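Local coordinates for protein endo-1,4-beta-mannanase (Eisenia fetida, PDB 5Y6T) that probably hydrolyses internal beta-1,4-mannosidic linkages of mannan polysaccharides, as a GH5-family endo-1,4-beta-mannanase, at residues 229-234 with 238-243; 265-270 with 277-282; 272-277 with 309-314. All blocks are in the same frame, centred on the assembly; numbering follows the deposited sequence. Where two conformers were deposited one is given.

All three contacts tie down loops that follow consecutive parallel strands of the (beta/alpha)8 barrel expected of a GH5 enzyme. Contact 1 comes first along the chain, folding the loop after strand 223-228 onto itself. Contacts 2 and 3 cross in sequence and their segments overlap at S277: both use the loop between strands 262-266 and 293-297, but contact 3 carries it across to helix 308-317. Centre to centre, contacts 1 and 2 lie about 11 Å apart, contacts 2 and 3 about 6 Å, contacts 1 and 3 about 17 Å. The S277 hydroxyl, bonded to E231 and to W240 NE1, joins the first loop to the second, so neighbouring loops brace one another.

Contact 1: residues 229-234 with 238-243; sequences WSERAQ and FGWRNY
R232 lies on W240 where the long loop after strand 223-228 of the barrel doubles back on itself; an ST turn from S230 to R232 overlaps the start of the 3-10 segment 231-233. The arginine meets the indole with its aliphatic part: CG of R232 sits 3.4 Å from the centroid of the W240 six-membered ring, only 2° off the ring normal, a CH-pi contact. Because the R232 chain is extended from CG to NE (chi2 -178°), it runs alongside the indole, bringing CD within 3.6 Å of W240 CZ3. The guanidinium is turned 72° from the ring, and its NH1 reaches back 3.1 Å to S230 OG. That hydroxyl also takes the backbone N of R232 at 3.2 Å, so two bonds pin the arginine. On the opposite indole face lies F238 O, offset toward the rim. Further along, Y243 N donates a nearly straight 2.9 Å bond to A233 O, and A233 CB packs 3.7 Å from Y243 CD2. A serine in place of W240 would probably take the indole face from under the R232 methylenes and the NE1 donor from S277 OG. Around this loop, E231 also bonds S277 and T275, Y243 OH reaches D184 O, and the Q234 amide binds L226 O on strand 223-228 and Q264 N on strand 262-266.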
loop_
_atom_site.group_PDB
_atom_site.type_symbol
_atom_site.label_atom_id
_atom_site.label_comp_id
_atom_site.label_asym_id
_atom_site.label_seq_id
_atom_site.Cartn_x
_atom_site.Cartn_y
_atom_site.Cartn_z
ATOM N N TRP A 229 -0.182 9.690 1.839
ATOM C CA TRP A 229 1.083 10.200 2.332
ATOM C C TRP A 229 1.027 10.807 3.745
ATOM O O TRP A 229 2.054 10.965 4.386
ATOM C CB TRP A 229 1.641 11.198 1.338
ATOM C CG TRP A 229 1.596 12.662 1.745
ATOM C CD1 TRP A 229 2.714 13.437 2.018
ATOM C CD2 TRP A 229 0.455 13.545 1.829
ATOM N NE1 TRP A 229 2.309 14.724 2.256
ATOM C CE2 TRP A 229 0.948 14.832 2.125
ATOM C CE3 TRP A 229 -0.932 13.401 1.638
ATOM C CZ2 TRP A 229 0.102 15.933 2.299
ATOM C CZ3 TRP A 229 -1.757 14.488 1.821
ATOM C CH2 TRP A 229 -1.238 15.762 2.135
ATOM N N SER A 230 -0.163 11.082 4.229
ATOM C CA SER A 230 -0.400 11.619 5.595
ATOM C C SER A 230 -1.901 11.356 5.899
ATOM O O SER A 230 -2.645 10.873 5.026
ATOM C CB SER A 230 -0.087 13.107 5.607
ATOM O OG SER A 230 -1.100 13.832 4.980
ATOM N N GLU A 231 -2.296 11.598 7.152
ATOM C CA GLU A 231 -3.659 11.450 7.585
ATOM C C GLU A 231 -4.575 12.413 6.851
ATOM O O GLU A 231 -5.787 12.223 6.893
ATOM C CB GLU A 231 -3.787 11.682 9.106
ATOM C CG GLU A 231 -3.499 13.143 9.540
ATOM C CD GLU A 231 -2.017 13.448 9.827
ATOM O OE1 GLU A 231 -1.115 12.715 9.357
ATOM O OE2 GLU A 231 -1.808 14.527 10.462
ATOM N N ARG A 232 -4.018 13.487 6.242
ATOM C CA ARG A 232 -4.811 14.557 5.719
ATOM C C ARG A 232 -5.762 14.166 4.609
ATOM O O ARG A 232 -6.708 14.907 4.316
ATOM C CB ARG A 232 -3.923 15.687 5.204
ATOM C CG ARG A 232 -2.993 16.311 6.239
ATOM C CD ARG A 232 -2.259 17.425 5.509
ATOM N NE ARG A 232 -1.146 18.010 6.256
ATOM C CZ ARG A 232 0.105 17.552 6.336
ATOM N NH1 ARG A 232 0.480 16.383 5.837
ATOM N NH2 ARG A 232 0.996 18.289 7.026
ATOM N N ALA A 233 -5.518 13.013 3.947
ATOM C CA ALA A 233 -6.404 12.512 2.929
ATOM C C ALA A 233 -7.222 11.259 3.275
ATOM O O ALA A 233 -7.922 10.717 2.389
ATOM C CB ALA A 233 -5.578 12.252 1.677
ATOM N N GLN A 234 -7.169 10.825 4.546
ATOM C CA GLN A 234 -7.875 9.624 4.955
ATOM C C GLN A 234 -8.602 9.769 6.264
ATOM O O GLN A 234 -8.743 8.817 7.005
ATOM C CB GLN A 234 -6.931 8.436 4.942
ATOM C CG GLN A 234 -6.824 7.848 3.552
ATOM C CD GLN A 234 -6.138 6.493 3.425
ATOM O OE1 GLN A 234 -6.323 5.647 4.257
ATOM N NE2 GLN A 234 -5.446 6.261 2.279
ATOM N N PHE A 238 -10.380 16.187 12.300
ATOM C CA PHE A 238 -9.215 17.071 12.409
ATOM C C PHE A 238 -9.109 18.125 11.307
ATOM O O PHE A 238 -8.019 18.671 11.064
ATOM C CB PHE A 238 -7.881 16.265 12.455
ATOM C CG PHE A 238 -7.748 15.321 13.605
ATOM C CD1 PHE A 238 -7.383 15.802 14.877
ATOM C CD2 PHE A 238 -7.940 13.977 13.439
ATOM C CE1 PHE A 238 -7.252 14.925 15.939
ATOM C CE2 PHE A 238 -7.773 13.086 14.479
ATOM C CZ PHE A 238 -7.442 13.568 15.737
ATOM N N GLY A 239 -10.225 18.418 10.651
ATOM C CA GLY A 239 -10.229 19.376 9.550
ATOM C C GLY A 239 -9.803 18.831 8.231
ATOM O O GLY A 239 -9.636 19.564 7.244
ATOM N N TRP A 240 -9.584 17.515 8.168
ATOM C CA TRP A 240 -9.099 16.867 6.960
ATOM C C TRP A 240 -10.233 16.327 6.122
ATOM O O TRP A 240 -11.392 16.564 6.442
ATOM C CB TRP A 240 -8.055 15.772 7.268
ATOM C CG TRP A 240 -6.892 16.274 8.134
ATOM C CD1 TRP A 240 -6.471 15.695 9.301
ATOM C CD2 TRP A 240 -6.038 17.408 7.915
ATOM N NE1 TRP A 240 -5.397 16.391 9.800
ATOM C CE2 TRP A 240 -5.127 17.458 8.985
ATOM C CE3 TRP A 240 -5.925 18.382 6.878
ATOM C CZ2 TRP A 240 -4.137 18.447 9.098
ATOM C CZ3 TRP A 240 -4.918 19.356 6.993
ATOM C CH2 TRP A 240 -4.034 19.367 8.091
ATOM N N ARG A 241 -9.956 15.571 5.066
ATOM C CA ARG A 241 -10.998 14.877 4.348
ATOM C C ARG A 241 -10.520 13.469 3.978
ATOM O O ARG A 241 -9.339 13.251 3.664
ATOM C CB ARG A 241 -11.322 15.660 3.064
ATOM C CG ARG A 241 -12.329 14.966 2.116
ATOM C CD ARG A 241 -12.931 15.923 1.094
ATOM N NE ARG A 241 -13.781 16.888 1.779
ATOM C CZ ARG A 241 -13.835 18.207 1.555
ATOM N NH1 ARG A 241 -13.126 18.749 0.616
ATOM N NH2 ARG A 241 -14.610 18.978 2.296
ATOM N N ASN A 242 -11.432 12.551 3.942
ATOM C CA ASN A 242 -11.148 11.189 3.495
ATOM C C ASN A 242 -11.555 10.962 2.039
ATOM O O ASN A 242 -12.753 10.861 1.703
ATOM C CB ASN A 242 -11.796 10.159 4.426
ATOM C CG ASN A 242 -11.344 8.744 4.128
ATOM O OD1 ASN A 242 -10.746 8.450 3.113
ATOM N ND2 ASN A 242 -11.620 7.855 5.051
ATOM N N TYR A 243 -10.561 10.956 1.168
ATOM C CA TYR A 243 -10.777 10.909 -0.264
ATOM C C TYR A 243 -10.991 9.515 -0.781
ATOM O O TYR A 243 -11.328 9.344 -1.931
ATOM C CB TYR A 243 -9.615 11.572 -0.973
ATOM C CG TYR A 243 -9.596 12.998 -0.729
ATOM C CD1 TYR A 243 -10.409 13.877 -1.464
ATOM C CD2 TYR A 243 -8.742 13.544 0.232
ATOM C CE1 TYR A 243 -10.397 15.209 -1.184
ATOM C CE2 TYR A 243 -8.729 14.920 0.522
ATOM C CZ TYR A 243 -9.563 15.757 -0.223
ATOM O OH TYR A 243 -9.560 17.115 0.049
#

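Contact 2: residues 265-270 with 277-282; sequences MHTYAW and SSPLLV
T267 and S278 mark the closest backbone approach, their CA atoms 6.3 Å apart. Segment 265-270 runs on from strand 262-266, while 278-282 is coiled into a turn in which S278 O accepts from L281 N (2.8 Å) and from V282 N (3.0 Å). The one hydrogen bond across the gap joins two hydroxyls, T267 OG1 and S278 OG, 2.7 Å apart. Both oxygens stand opposite their own backbone nitrogens (chi1 -173° for T267, 172° for S278), which swings them toward each other. S278 OG also takes the backbone N of L280 at 3.1 Å, making an ST turn, so the same oxygen shapes its own turn and ties it to T267. Around this polar pair the surfaces are apolar. T267 turns its methyl to the leucine, CG2 lying 3.6 Å from L280 CD1, and its CB rests 3.7 Å from P279 CD. P279 CG also comes 3.9 Å from M265 CB. P279 and L280 press on I295 of strand 293-297 as well. The chemistry implies a buried S278 OG gripped by two bonds, one from L280 N and one with T267 OG1, in which either hydroxyl could be the donor; the hydroxyls give the joint its direction, while P279 and L280 carbons pack on T267 and M265 lies against P279.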
loop_
_atom_site.group_PDB
_atom_site.type_symbol
_atom_site.label_atom_id
_atom_site.label_comp_id
_atom_site.label_asym_id
_atom_site.label_seq_id
_atom_site.Cartn_x
_atom_site.Cartn_y
_atom_site.Cartn_z
ATOM N N MET A 265 -2.392 5.127 6.446
ATOM C CA MET A 265 -1.800 6.425 6.544
ATOM C C MET A 265 -0.328 6.292 6.754
ATOM O O MET A 265 0.114 5.569 7.624
ATOM C CB MET A 265 -2.370 7.120 7.797
ATOM C CG MET A 265 -3.854 7.397 7.652
ATOM S SD MET A 265 -4.371 8.162 9.158
ATOM C CE MET A 265 -6.042 8.624 8.819
ATOM N N HIS A 266 0.449 6.966 5.942
ATOM C CA HIS A 266 1.891 7.117 6.166
ATOM C C HIS A 266 2.163 8.351 7.027
ATOM O O HIS A 266 1.306 9.260 7.104
ATOM C CB HIS A 266 2.572 7.336 4.840
ATOM C CG HIS A 266 2.338 6.203 3.891
ATOM N ND1 HIS A 266 2.667 6.264 2.546
ATOM C CD2 HIS A 266 1.706 5.021 4.070
ATOM C CE1 HIS A 266 2.316 5.132 1.976
ATOM N NE2 HIS A 266 1.734 4.362 2.875
ATOM N N THR A 267 3.272 8.365 7.758
ATOM C CA THR A 267 3.491 9.557 8.536
ATOM C C THR A 267 4.969 9.773 8.727
ATOM O O THR A 267 5.710 8.845 9.140
ATOM C CB THR A 267 2.731 9.574 9.890
ATOM O OG1 THR A 267 2.868 10.894 10.543
ATOM C CG2 THR A 267 3.258 8.428 10.838
ATOM N N TYR A 268 5.380 10.988 8.426
ATOM C CA TYR A 268 6.743 11.441 8.663
ATOM C C TYR A 268 6.736 12.827 9.242
ATOM O O TYR A 268 5.805 13.629 8.981
ATOM C CB TYR A 268 7.479 11.515 7.354
ATOM C CG TYR A 268 7.634 10.142 6.694
ATOM C CD1 TYR A 268 8.687 9.282 7.066
ATOM C CD2 TYR A 268 6.745 9.704 5.714
ATOM C CE1 TYR A 268 8.899 8.105 6.380
ATOM C CE2 TYR A 268 6.905 8.487 5.066
ATOM C CZ TYR A 268 7.971 7.655 5.424
ATOM O OH TYR A 268 8.181 6.475 4.759
ATOM N N ALA A 269 7.812 13.122 9.985
ATOM C CA ALA A 269 7.945 14.443 10.565
ATOM C C ALA A 269 8.433 15.428 9.519
ATOM O O ALA A 269 9.058 15.076 8.512
ATOM C CB ALA A 269 8.868 14.409 11.791
ATOM N N TRP A 270 8.030 16.672 9.687
ATOM C CA TRP A 270 8.525 17.752 8.789
ATOM C C TRP A 270 9.182 18.760 9.734
ATOM O O TRP A 270 8.632 19.139 10.735
ATOM C CB TRP A 270 7.359 18.411 8.104
ATOM C CG TRP A 270 7.752 19.554 7.237
ATOM C CD1 TRP A 270 7.519 20.883 7.450
ATOM C CD2 TRP A 270 8.447 19.449 6.010
ATOM N NE1 TRP A 270 8.033 21.600 6.393
ATOM C CE2 TRP A 270 8.612 20.752 5.505
ATOM C CE3 TRP A 270 8.941 18.369 5.273
ATOM C CZ2 TRP A 270 9.249 21.009 4.306
ATOM C CZ3 TRP A 270 9.586 18.624 4.067
ATOM C CH2 TRP A 270 9.732 19.929 3.596
ATOM N N SER A 277 -2.097 15.608 14.347
ATOM C CA SER A 277 -3.055 14.595 13.978
ATOM C C SER A 277 -2.374 13.337 13.309
ATOM O O SER A 277 -3.080 12.478 12.771
ATOM C CB SER A 277 -4.106 15.189 13.032
ATOM O OG SER A 277 -3.466 15.786 11.909
ATOM N N SER A 278 -1.043 13.264 13.410
ATOM C CA SER A 278 -0.278 12.104 12.955
ATOM C C SER A 278 -0.799 10.842 13.604
ATOM O O SER A 278 -1.045 10.848 14.850
ATOM C CB SER A 278 1.193 12.241 13.339
ATOM O OG SER A 278 1.875 11.021 13.047
ATOM N N PRO A 279 -0.866 9.732 12.824
ATOM C CA PRO A 279 -1.284 8.496 13.449
ATOM C C PRO A 279 -0.330 7.944 14.469
ATOM O O PRO A 279 -0.745 7.062 15.270
ATOM C CB PRO A 279 -1.499 7.544 12.282
ATOM C CG PRO A 279 -0.575 8.047 11.188
ATOM C CD PRO A 279 -0.638 9.550 11.366
ATOM N N LEU A 280 0.908 8.421 14.483
ATOM C CA LEU A 280 1.780 8.065 15.604
ATOM C C LEU A 280 1.589 8.915 16.872
ATOM O O LEU A 280 2.122 8.560 17.932
ATOM C CB LEU A 280 3.218 8.120 15.157
ATOM C CG LEU A 280 3.695 6.988 14.253
ATOM C CD1 LEU A 280 5.079 7.281 13.729
ATOM C CD2 LEU A 280 3.703 5.640 14.986
ATOM N N LEU A 281 0.693 9.901 16.807
ATOM C CA LEU A 281 0.382 10.787 17.950
ATOM C C LEU A 281 -1.012 10.707 18.475
ATOM O O LEU A 281 -1.301 11.179 19.600
ATOM C CB LEU A 281 0.701 12.238 17.588
ATOM C CG LEU A 281 2.174 12.676 17.748
ATOM C CD1 LEU A 281 3.112 11.940 16.839
ATOM C CD2 LEU A 281 2.277 14.188 17.559
ATOM N N VAL A 282 -1.952 10.190 17.658
ATOM C CA VAL A 282 -3.348 10.067 18.053
ATOM C C VAL A 282 -3.750 8.615 17.920
ATOM O O VAL A 282 -3.198 7.881 17.064
ATOM C CB VAL A 282 -4.279 10.954 17.231
ATOM C CG1 VAL A 282 -3.848 12.424 17.295
ATOM C CG2 VAL A 282 -4.389 10.481 15.798
#

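Contact 3: residues 272-277 with 309-314; sequences GAYTSS and TDQFDW
CG of Y274 lies opposite its carbonyl carbon (chi1 -75°), which sends the phenol away from loop 272-277 toward the helix, and the nearly straight chain of Q311 (chi2 170°) carries its amide out to meet it. The loop follows strand 262-266 of the barrel; Q311 belongs to helix 308-317, which connects strand 293-297 to strand 322-325. The backbones stay well apart, with CA of Y274 and CA of Q311 12.2 Å distant, so two long side chains span the interval and cross at about a right angle. The touch is made by their ends alone and is small, burying 59 Å² in all. Q311 spends its amide nitrogen mainly on S299 O, in the loop just after strand 293-297, which makes the tyrosine its second, weaker partner. T267 and L280 pack against Y274 and so probably limit how far the ring can shift. A second link binds the same helix to a later part of the same loop, W314 NE1 donating to V282 O. The Y274 bond is weak, short but bent: Q311 NE2 stands 2.8 Å from Y274 OH with an N-H...O angle of 122°, close to the ring plane and at its edge, 4.0 Å from Y274 CZ.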
loop_
_atom_site.group_PDB
_atom_site.type_symbol
_atom_site.label_atom_id
_atom_site.label_comp_id
_atom_site.label_asym_id
_atom_site.label_seq_id
_atom_site.Cartn_x
_atom_site.Cartn_y
_atom_site.Cartn_z
ATOM N N GLY A 272 11.374 18.225 11.895
ATOM C CA GLY A 272 11.485 17.612 13.210
ATOM C C GLY A 272 10.266 17.484 14.098
ATOM O O GLY A 272 10.388 17.094 15.270
ATOM N N ALA A 273 9.078 17.733 13.532
ATOM C CA ALA A 273 7.831 17.556 14.227
ATOM C C ALA A 273 6.772 16.843 13.379
ATOM O O ALA A 273 6.624 17.130 12.204
ATOM C CB ALA A 273 7.252 18.931 14.635
ATOM N N TYR A 274 6.081 15.910 14.000
ATOM C CA TYR A 274 4.894 15.350 13.374
ATOM C C TYR A 274 3.779 16.379 13.447
ATOM O O TYR A 274 3.752 17.254 14.350
ATOM C CB TYR A 274 4.477 14.098 14.127
ATOM C CG TYR A 274 5.332 12.895 13.862
ATOM C CD1 TYR A 274 5.274 12.204 12.630
ATOM C CD2 TYR A 274 6.146 12.353 14.867
ATOM C CE1 TYR A 274 6.028 11.047 12.432
ATOM C CE2 TYR A 274 6.947 11.229 14.643
ATOM C CZ TYR A 274 6.867 10.572 13.462
ATOM O OH TYR A 274 7.557 9.405 13.259
ATOM N N THR A 275 2.828 16.301 12.501
ATOM C CA THR A 275 1.516 16.924 12.709
ATOM C C THR A 275 0.852 16.440 13.984
ATOM O O THR A 275 1.025 15.277 14.426
ATOM C CB THR A 275 0.584 16.580 11.532
ATOM O OG1 THR A 275 0.639 15.171 11.285
ATOM C CG2 THR A 275 0.998 17.332 10.274
ATOM N N SER A 276 0.035 17.310 14.572
ATOM C CA SER A 276 -0.638 16.950 15.828
ATOM C C SER A 276 -1.689 15.833 15.609
ATOM O O SER A 276 -2.065 15.161 16.570
ATOM C CB SER A 276 -1.226 18.207 16.485
ATOM O OG SER A 276 -2.183 18.782 15.592
ATOM N N SER A 277 -2.097 15.608 14.347
ATOM C CA SER A 277 -3.055 14.595 13.978
ATOM C C SER A 277 -2.374 13.337 13.309
ATOM O O SER A 277 -3.080 12.478 12.771
ATOM C CB SER A 277 -4.106 15.189 13.032
ATOM O OG SER A 277 -3.466 15.786 11.909
ATOM N N THR A 309 10.938 1.553 18.308
ATOM C CA THR A 309 10.115 0.723 19.186
ATOM C C THR A 309 8.892 1.493 19.660
ATOM O O THR A 309 7.814 0.923 19.798
ATOM C CB THR A 309 11.000 0.202 20.341
ATOM O OG1 THR A 309 11.957 -0.726 19.777
ATOM C CG2 THR A 309 10.194 -0.468 21.386
ATOM N N ASP A 310 9.083 2.778 20.003
ATOM C CA ASP A 310 7.962 3.632 20.372
ATOM C C ASP A 310 6.871 3.659 19.262
ATOM O O ASP A 310 5.666 3.657 19.571
ATOM C CB ASP A 310 8.402 5.079 20.588
ATOM C CG ASP A 310 9.208 5.299 21.861
ATOM O OD1 ASP A 310 9.118 4.480 22.833
ATOM O OD2 ASP A 310 9.985 6.287 21.792
ATOM N N GLN A 311 7.312 3.696 18.018
ATOM C CA GLN A 311 6.414 3.824 16.918
ATOM C C GLN A 311 5.631 2.526 16.715
ATOM O O GLN A 311 4.397 2.546 16.641
ATOM C CB GLN A 311 7.211 4.217 15.693
ATOM C CG GLN A 311 7.875 5.583 15.741
ATOM C CD GLN A 311 8.844 5.855 14.631
ATOM O OE1 GLN A 311 9.639 4.976 14.238
ATOM N NE2 GLN A 311 8.802 7.075 14.071
ATOM N N PHE A 312 6.309 1.383 16.642
ATOM C CA PHE A 312 5.589 0.083 16.544
ATOM C C PHE A 312 4.693 -0.138 17.740
ATOM O O PHE A 312 3.523 -0.622 17.582
ATOM C CB PHE A 312 6.515 -1.090 16.424
ATOM C CG PHE A 312 7.040 -1.300 15.017
ATOM C CD1 PHE A 312 8.176 -0.653 14.577
ATOM C CD2 PHE A 312 6.417 -2.228 14.186
ATOM C CE1 PHE A 312 8.675 -0.858 13.290
ATOM C CE2 PHE A 312 6.872 -2.428 12.877
ATOM C CZ PHE A 312 8.043 -1.799 12.433
ATOM N N ASP A 313 5.154 0.257 18.922
ATOM C CA ASP A 313 4.339 0.092 20.112
ATOM C C ASP A 313 3.019 0.894 20.015
ATOM O O ASP A 313 1.978 0.432 20.421
ATOM C CB ASP A 313 5.112 0.446 21.421
ATOM C CG ASP A 313 4.375 -0.055 22.657
ATOM O OD1 ASP A 313 4.424 -1.297 22.896
ATOM O OD2 ASP A 313 3.643 0.748 23.295
ATOM N N TRP A 314 3.107 2.119 19.562
ATOM C CA TRP A 314 1.972 3.006 19.456
ATOM C C TRP A 314 0.971 2.370 18.500
ATOM O O TRP A 314 -0.190 2.313 18.771
ATOM C CB TRP A 314 2.412 4.365 18.951
ATOM C CG TRP A 314 1.269 5.325 18.844
ATOM C CD1 TRP A 314 0.492 5.585 17.768
ATOM C CD2 TRP A 314 0.738 6.112 19.923
ATOM N NE1 TRP A 314 -0.526 6.455 18.103
ATOM C CE2 TRP A 314 -0.362 6.816 19.425
ATOM C CE3 TRP A 314 1.112 6.277 21.292
ATOM C CZ2 TRP A 314 -1.121 7.741 20.228
ATOM C CZ3 TRP A 314 0.365 7.169 22.088
ATOM C CH2 TRP A 314 -0.778 7.858 21.551
#